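Local coordinates for hypothetical protein (Clostridium sporogenes ATCC 15579, PDB 4QRK) that is of unknown function but folds as a right-handed beta-helix and may take part in cell adhesion, at residues N96-E99 with K100-T103. Numbering follows the deposited sequence.
Sequences NLNE and KIPT
Asn98 turns its side chain over the bend that follows it and accepts hydrogen bonds from the backbone N-H groups of Lys100 and Ile101 through OD1. At the root of the side chain, Asn98 CB rests against Ile101 CG2 at 3.8 Å, the two side chains crossing at about a right angle. CG stands anti to the backbone N (chi1 -174°), which carries the amide forward over the backbone of the next residues. Asn98 OD1 then accepts twice. Lys100 N, 2.9 Å from Asn98 OD1, closes an Asx turn from above the carbonyl plane, with a bent N-H...O angle of 148°. Ile101 N, also 2.9 Å from Asn98 OD1, lies in that plane and gives the straighter bond (159°). The methyl Ile101 CG2 flanks the same oxygen, 3.6 Å from Asn98 OD1. At the other branch of the amide, ND2 donates to Lys44 O, so bonds on both branches fix its rotation. This turn forms a corner of the right-handed beta-helix, where the chain leaves strand 91-98 in one sheet and enters strand 103-110 in the other. Inside the bend, two waters both donate to Asn98 O. The first also donates to Ile101 O, its oxygen 2.6 Å from Ile101 O; the oxygen of the second lies 2.7 Å from Thr103 OG1, to which it donates. Thr103 OG1 in turn donates to Ile101 O over 2.9 Å, from above the carbonyl plane. Glu99 CB touches Lys100 N, while its carboxylate OE2 accepts from Asn41 N.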
loop_
_atom_site.group_PDB
_atom_site.type_symbol
_atom_site.label_atom_id
_atom_site.label_comp_id
_atom_site.label_asym_id
_atom_site.label_seq_id
_atom_site.Cartn_x
_atom_site.Cartn_y
_atom_site.Cartn_z
ATOM N N ASN A 96 -6.321 10.018 2.962
ATOM C CA ASN A 96 -7.478 9.358 3.573
ATOM C C ASN A 96 -8.377 8.839 2.455
ATOM O O ASN A 96 -8.709 9.590 1.512
ATOM C CB ASN A 96 -8.359 10.268 4.481
ATOM C CG ASN A 96 -7.628 10.943 5.626
ATOM O OD1 ASN A 96 -7.961 12.098 5.961
ATOM N ND2 ASN A 96 -6.687 10.265 6.257
ATOM N N LEU A 97 -8.803 7.584 2.568
ATOM C CA LEU A 97 -9.595 6.934 1.531
ATOM C C LEU A 97 -11.002 6.549 2.013
ATOM O O LEU A 97 -11.226 6.256 3.191
ATOM C CB LEU A 97 -8.903 5.635 1.065
ATOM C CG LEU A 97 -7.590 5.796 0.281
ATOM C CD1 LEU A 97 -7.081 4.414 -0.130
ATOM C CD2 LEU A 97 -7.804 6.691 -0.912
ATOM N N ASN A 98 -11.928 6.506 1.061
ATOM C CA ASN A 98 -13.299 6.134 1.334
ATOM C C ASN A 98 -13.322 4.679 1.794
ATOM O O ASN A 98 -12.562 3.856 1.262
ATOM C CB ASN A 98 -14.124 6.272 0.067
ATOM C CG ASN A 98 -15.593 6.026 0.318
ATOM O OD1 ASN A 98 -16.093 4.891 0.208
ATOM N ND2 ASN A 98 -16.289 7.086 0.714
ATOM N N GLU A 99 -14.168 4.375 2.778
ATOM C CA GLU A 99 -14.230 3.039 3.385
ATOM C C GLU A 99 -15.250 2.067 2.767
ATOM O O GLU A 99 -15.223 0.854 3.083
ATOM C CB GLU A 99 -14.497 3.166 4.888
ATOM C CG GLU A 99 -13.347 3.820 5.585
ATOM C CD GLU A 99 -13.518 3.935 7.081
ATOM O OE1 GLU A 99 -14.511 3.426 7.652
ATOM O OE2 GLU A 99 -12.633 4.573 7.684
ATOM N N LYS A 100 -16.138 2.575 1.913
ATOM C CA LYS A 100 -17.229 1.747 1.351
ATOM C C LYS A 100 -16.981 1.308 -0.088
ATOM O O LYS A 100 -17.337 0.184 -0.499
ATOM C CB LYS A 100 -18.584 2.500 1.423
ATOM C CG LYS A 100 -19.091 2.728 2.842
ATOM C CD LYS A 100 -20.560 3.175 2.865
ATOM C CE LYS A 100 -21.136 3.258 4.286
ATOM N NZ LYS A 100 -21.150 1.939 4.982
ATOM N N ILE A 101 -16.395 2.186 -0.870
ATOM C CA ILE A 101 -16.243 1.902 -2.294
ATOM C C ILE A 101 -15.211 0.777 -2.545
ATOM O O ILE A 101 -14.138 0.756 -1.911
ATOM C CB ILE A 101 -15.911 3.177 -3.056
ATOM C CG1 ILE A 101 -16.104 2.969 -4.550
ATOM C CG2 ILE A 101 -14.503 3.670 -2.729
ATOM C CD1 ILE A 101 -15.986 4.256 -5.389
ATOM N N PRO A 102 -15.553 -0.200 -3.423
ATOM C CA PRO A 102 -14.560 -1.215 -3.802
ATOM C C PRO A 102 -13.291 -0.560 -4.328
ATOM O O PRO A 102 -13.405 0.299 -5.197
ATOM C CB PRO A 102 -15.268 -1.979 -4.936
ATOM C CG PRO A 102 -16.712 -1.834 -4.628
ATOM C CD PRO A 102 -16.860 -0.452 -4.073
ATOM N N THR A 103 -12.122 -0.971 -3.825
ATOM C CA THR A 103 -10.870 -0.260 -4.075
ATOM C C THR A 103 -9.714 -1.182 -4.455
ATOM O O THR A 103 -9.500 -2.213 -3.832
ATOM C CB THR A 103 -10.450 0.527 -2.804
ATOM O OG1 THR A 103 -11.442 1.513 -2.512
ATOM C CG2 THR A 103 -9.126 1.242 -3.000
HETATM O O HOH W 1 -13.319 1.357 0.488
HETATM O O HOH W 2 -11.058 3.785 -1.018
#